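Local coordinates for protein CaaX farnesyltransferase beta subunit Ram1 (Aspergillus fumigatus, PDB 4L9P) that probably transfers, together with its alpha subunit, a farnesyl group from farnesyl diphosphate to the cysteine of C-terminal CaaX sequences, using a zinc ion, at residues T170-Q184 with S209-D223. Residues are numbered along the deposited sequence; the frame is centred on the assembly and turned at random.
Sequences TRFRERVISTFTAAQ and SIAMVGGEEAFKLID
Val176 and Val213 meet tip to tip, with CG2 of Val176 3.7 Å from CG1 of Val213. That same CG1 also touches CB of Phe172. The other branch of Val176, CG1, lies against CG1 of Ile210. Beyond it the Phe180 ring brings CE2 to 3.7 Å from Ser209 CB. This side is tightly packed and buried: helix 151-164 adds Pro152 against Phe180 and Val155 and Tyr156 against Ser209.

Arg173 closes one end of the contact. Its chain is extended from CG to NE (chi2 173°), which carries NE out to Val213 O. NE donates an almost straight bond of 2.8 Å to Val213 O, the acceptor lying in the guanidinium plane. NH2 adds a weak bond to the same oxygen. The guanidinium is sandwiched between Thr170 CG2 and Gly215 CA.

Both segments belong to the alpha-alpha toroid of the prenyltransferase beta subunit. Helix 173-183 runs antiparallel to 209-213 (160°). The chain then turns at Gly214 and Gly215, and helix 216-221 runs nearly parallel to 173-183 (11°). The Ram2 alpha subunit also packs on helix 173-183: Arg175 hydrogen-bonds to Met42 O and Pro43 O of that chain, and its Leu44 touches Val176.

The side toward helix 216-221 packs at similar distances but lies nearer solvent. Ile177 CD1 rests 3.7 Å from Ala218 N, and Leu221 CD2 sits 3.9 Å from Ile177 CA. Exposed Glu217 touches Ile177 CD1 with its CB and backbone C, while its carboxylate forms a salt bridge with Lys220. At the other end the Gln184 amide grips the backbone twice: NE2 donates to Leu221 O (3.0 Å), and OE1 accepts from Asp223 N (2.8 Å). A water bridges OE1 to Asp223 O.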
# COMPACT_ATOMS: atom_id res chain seq x y z
N THR B 170 6.08 -27.94 0.30
CA THR B 170 5.10 -29.04 0.24
C THR B 170 4.90 -29.67 1.61
O THR B 170 3.81 -30.09 1.94
CB THR B 170 5.60 -30.18 -0.73
OG1 THR B 170 5.70 -29.61 -2.02
CG2 THR B 170 4.61 -31.33 -0.78
N ARG B 171 5.97 -29.80 2.39
CA ARG B 171 5.84 -30.51 3.65
C ARG B 171 4.98 -29.77 4.64
O ARG B 171 4.62 -30.36 5.63
CB ARG B 171 7.19 -30.80 4.28
CG ARG B 171 8.00 -29.51 4.62
CD ARG B 171 9.38 -29.96 5.12
NE ARG B 171 10.34 -28.86 5.18
CZ ARG B 171 11.61 -29.00 5.56
NH1 ARG B 171 12.07 -30.22 5.91
NH2 ARG B 171 12.42 -27.95 5.58
N PHE B 172 4.63 -28.51 4.37
CA PHE B 172 3.73 -27.76 5.25
C PHE B 172 2.24 -27.96 4.92
O PHE B 172 1.41 -27.34 5.59
CB PHE B 172 4.04 -26.25 5.22
CG PHE B 172 5.29 -25.91 6.00
CD1 PHE B 172 5.27 -25.81 7.40
CD2 PHE B 172 6.50 -25.73 5.38
CE1 PHE B 172 6.42 -25.49 8.14
CE2 PHE B 172 7.65 -25.44 6.12
CZ PHE B 172 7.62 -25.33 7.48
N ARG B 173 1.91 -28.79 3.91
CA ARG B 173 0.48 -28.92 3.53
C ARG B 173 -0.43 -29.25 4.71
O ARG B 173 -1.44 -28.57 4.93
CB ARG B 173 0.25 -29.97 2.46
CG ARG B 173 0.74 -29.59 1.14
CD ARG B 173 0.62 -30.80 0.17
NE ARG B 173 1.09 -30.33 -1.13
CZ ARG B 173 1.21 -31.10 -2.17
NH1 ARG B 173 0.92 -32.41 -2.05
NH2 ARG B 173 1.62 -30.54 -3.30
N GLU B 174 -0.07 -30.27 5.47
CA GLU B 174 -0.95 -30.66 6.56
C GLU B 174 -1.11 -29.60 7.63
O GLU B 174 -2.22 -29.39 8.15
CB GLU B 174 -0.48 -31.98 7.19
CG GLU B 174 -0.70 -33.13 6.24
CD GLU B 174 -0.39 -34.52 6.85
OE1 GLU B 174 -0.11 -34.66 8.09
OE2 GLU B 174 -0.42 -35.50 6.05
N ARG B 175 -0.02 -28.93 7.98
CA ARG B 175 -0.12 -27.91 9.02
C ARG B 175 -0.86 -26.68 8.50
O ARG B 175 -1.55 -26.03 9.27
CB ARG B 175 1.26 -27.52 9.52
CG ARG B 175 1.95 -28.70 10.18
CD ARG B 175 3.28 -28.29 10.77
NE ARG B 175 3.05 -27.46 11.95
CZ ARG B 175 4.02 -26.80 12.60
NH1 ARG B 175 5.28 -26.84 12.16
NH2 ARG B 175 3.71 -26.04 13.65
N VAL B 176 -0.73 -26.35 7.22
CA VAL B 176 -1.54 -25.26 6.65
C VAL B 176 -3.05 -25.61 6.71
O VAL B 176 -3.90 -24.78 7.08
CB VAL B 176 -1.10 -24.96 5.22
CG1 VAL B 176 -2.17 -24.15 4.45
CG2 VAL B 176 0.23 -24.21 5.24
N ILE B 177 -3.36 -26.85 6.34
CA ILE B 177 -4.76 -27.31 6.41
C ILE B 177 -5.32 -27.21 7.83
O ILE B 177 -6.43 -26.71 8.03
CB ILE B 177 -4.91 -28.75 5.83
CG1 ILE B 177 -4.62 -28.74 4.33
CG2 ILE B 177 -6.31 -29.31 6.09
CD1 ILE B 177 -4.36 -30.10 3.75
N SER B 178 -4.56 -27.68 8.81
CA SER B 178 -4.93 -27.61 10.22
C SER B 178 -5.23 -26.14 10.58
O SER B 178 -6.27 -25.83 11.17
CB SER B 178 -3.77 -28.10 11.07
OG SER B 178 -4.09 -28.01 12.43
N THR B 179 -4.30 -25.25 10.22
CA THR B 179 -4.40 -23.87 10.61
C THR B 179 -5.64 -23.22 10.00
O THR B 179 -6.36 -22.51 10.68
CB THR B 179 -3.15 -23.07 10.12
OG1 THR B 179 -1.96 -23.67 10.66
CG2 THR B 179 -3.21 -21.61 10.56
N PHE B 180 -5.87 -23.41 8.71
CA PHE B 180 -6.94 -22.61 8.05
C PHE B 180 -8.32 -23.26 8.18
O PHE B 180 -9.34 -22.61 8.03
CB PHE B 180 -6.54 -22.29 6.61
CG PHE B 180 -5.37 -21.34 6.55
CD1 PHE B 180 -5.40 -20.21 7.35
CD2 PHE B 180 -4.26 -21.59 5.79
CE1 PHE B 180 -4.32 -19.33 7.37
CE2 PHE B 180 -3.21 -20.75 5.81
CZ PHE B 180 -3.20 -19.62 6.61
N THR B 181 -8.37 -24.57 8.46
CA THR B 181 -9.68 -25.19 8.66
C THR B 181 -10.40 -24.56 9.82
O THR B 181 -11.59 -24.29 9.77
CB THR B 181 -9.49 -26.71 8.90
OG1 THR B 181 -9.09 -27.29 7.67
CG2 THR B 181 -10.83 -27.35 9.30
N ALA B 182 -9.64 -24.32 10.86
CA ALA B 182 -10.14 -23.70 12.06
C ALA B 182 -10.52 -22.21 11.89
O ALA B 182 -11.38 -21.69 12.61
CB ALA B 182 -9.02 -23.84 13.12
N ALA B 183 -9.90 -21.52 10.94
CA ALA B 183 -10.11 -20.08 10.78
C ALA B 183 -11.22 -19.78 9.77
O ALA B 183 -11.61 -18.61 9.63
CB ALA B 183 -8.84 -19.42 10.33
N GLN B 184 -11.67 -20.81 9.04
CA GLN B 184 -12.75 -20.60 8.07
C GLN B 184 -14.12 -20.58 8.70
O GLN B 184 -14.46 -21.48 9.48
CB GLN B 184 -12.72 -21.71 7.01
CG GLN B 184 -13.73 -21.47 5.89
CD GLN B 184 -13.55 -22.40 4.74
OE1 GLN B 184 -13.72 -21.99 3.60
NE2 GLN B 184 -13.21 -23.66 5.00
N SER B 209 -1.29 -18.86 0.86
CA SER B 209 -0.58 -19.95 1.55
C SER B 209 -0.95 -21.31 0.99
O SER B 209 -0.10 -22.19 0.81
CB SER B 209 -0.88 -19.91 3.06
OG SER B 209 -0.38 -18.71 3.68
N ILE B 210 -2.26 -21.53 0.79
CA ILE B 210 -2.73 -22.77 0.21
C ILE B 210 -2.16 -22.96 -1.18
O ILE B 210 -1.78 -24.10 -1.53
CB ILE B 210 -4.30 -22.74 0.23
CG1 ILE B 210 -4.77 -22.98 1.68
CG2 ILE B 210 -4.89 -23.77 -0.74
CD1 ILE B 210 -6.25 -22.64 1.87
N ALA B 211 -2.09 -21.88 -1.97
CA ALA B 211 -1.52 -21.99 -3.30
C ALA B 211 -0.06 -22.43 -3.23
O ALA B 211 0.41 -23.25 -4.03
CB ALA B 211 -1.65 -20.65 -4.07
N MET B 212 0.68 -21.87 -2.29
CA MET B 212 2.13 -22.19 -2.21
C MET B 212 2.33 -23.65 -1.80
O MET B 212 3.18 -24.35 -2.38
CB MET B 212 2.91 -21.24 -1.25
CG MET B 212 3.15 -19.93 -1.88
SD MET B 212 4.14 -18.82 -0.84
CE MET B 212 2.83 -18.22 0.29
N VAL B 213 1.57 -24.16 -0.83
CA VAL B 213 1.80 -25.56 -0.45
C VAL B 213 1.21 -26.52 -1.46
O VAL B 213 1.73 -27.64 -1.64
CB VAL B 213 1.32 -25.90 1.03
CG1 VAL B 213 2.02 -25.01 2.07
CG2 VAL B 213 -0.22 -25.81 1.20
N GLY B 214 0.13 -26.11 -2.12
CA GLY B 214 -0.48 -26.94 -3.17
C GLY B 214 -1.19 -28.17 -2.65
O GLY B 214 -1.36 -28.37 -1.43
N GLY B 215 -1.65 -28.98 -3.61
CA GLY B 215 -2.26 -30.26 -3.33
C GLY B 215 -3.77 -30.16 -3.26
O GLY B 215 -4.32 -29.19 -2.74
N GLU B 216 -4.44 -31.23 -3.70
CA GLU B 216 -5.90 -31.25 -3.72
C GLU B 216 -6.53 -31.10 -2.33
O GLU B 216 -7.56 -30.43 -2.18
CB GLU B 216 -6.38 -32.55 -4.40
CG GLU B 216 -7.85 -32.75 -4.50
CD GLU B 216 -8.20 -34.05 -5.24
OE1 GLU B 216 -7.27 -34.72 -5.76
OE2 GLU B 216 -9.41 -34.40 -5.31
N GLU B 217 -5.91 -31.67 -1.30
CA GLU B 217 -6.51 -31.57 0.02
C GLU B 217 -6.56 -30.14 0.54
O GLU B 217 -7.58 -29.68 1.10
CB GLU B 217 -5.82 -32.50 1.01
CG GLU B 217 -5.98 -33.97 0.56
CD GLU B 217 -7.45 -34.40 0.39
OE1 GLU B 217 -8.27 -34.14 1.31
OE2 GLU B 217 -7.79 -35.00 -0.67
N ALA B 218 -5.47 -29.42 0.30
CA ALA B 218 -5.46 -28.02 0.70
C ALA B 218 -6.47 -27.23 -0.13
O ALA B 218 -7.17 -26.35 0.41
CB ALA B 218 -4.06 -27.42 0.56
N PHE B 219 -6.52 -27.47 -1.44
CA PHE B 219 -7.45 -26.70 -2.28
C PHE B 219 -8.91 -27.00 -1.87
O PHE B 219 -9.78 -26.12 -1.89
CB PHE B 219 -7.31 -27.07 -3.76
CG PHE B 219 -5.99 -26.67 -4.38
CD1 PHE B 219 -5.09 -25.80 -3.76
CD2 PHE B 219 -5.64 -27.17 -5.63
CE1 PHE B 219 -3.86 -25.44 -4.41
CE2 PHE B 219 -4.44 -26.81 -6.25
CZ PHE B 219 -3.55 -25.99 -5.63
N LYS B 220 -9.15 -28.24 -1.47
CA LYS B 220 -10.50 -28.68 -1.08
C LYS B 220 -10.98 -28.06 0.23
O LYS B 220 -12.17 -28.06 0.50
CB LYS B 220 -10.56 -30.22 -0.99
CG LYS B 220 -10.70 -30.86 -2.36
CD LYS B 220 -10.47 -32.37 -2.30
CE LYS B 220 -11.21 -33.09 -1.23
NZ LYS B 220 -10.92 -34.56 -1.49
N LEU B 221 -10.09 -27.52 1.05
CA LEU B 221 -10.54 -27.05 2.34
C LEU B 221 -11.46 -25.84 2.18
O LEU B 221 -12.40 -25.64 2.96
CB LEU B 221 -9.34 -26.79 3.23
CG LEU B 221 -8.59 -25.50 3.23
CD1 LEU B 221 -9.40 -24.45 4.05
CD2 LEU B 221 -7.25 -25.73 3.87
N ILE B 222 -11.18 -25.03 1.18
CA ILE B 222 -11.96 -23.80 0.99
C ILE B 222 -13.40 -24.07 0.57
O ILE B 222 -13.63 -24.78 -0.39
CB ILE B 222 -11.30 -22.90 -0.06
CG1 ILE B 222 -9.82 -22.63 0.28
CG2 ILE B 222 -12.19 -21.62 -0.26
CD1 ILE B 222 -8.90 -22.18 -0.92
N ASP B 223 -14.38 -23.47 1.27
CA ASP B 223 -15.77 -23.53 0.83
C ASP B 223 -15.95 -22.41 -0.19
O ASP B 223 -16.12 -21.25 0.17
CB ASP B 223 -16.75 -23.39 2.01
CG ASP B 223 -18.23 -23.51 1.59
OD1 ASP B 223 -18.57 -23.30 0.40
OD2 ASP B 223 -19.05 -23.85 2.46
O HOH W 1 -15.12 -19.86 2.51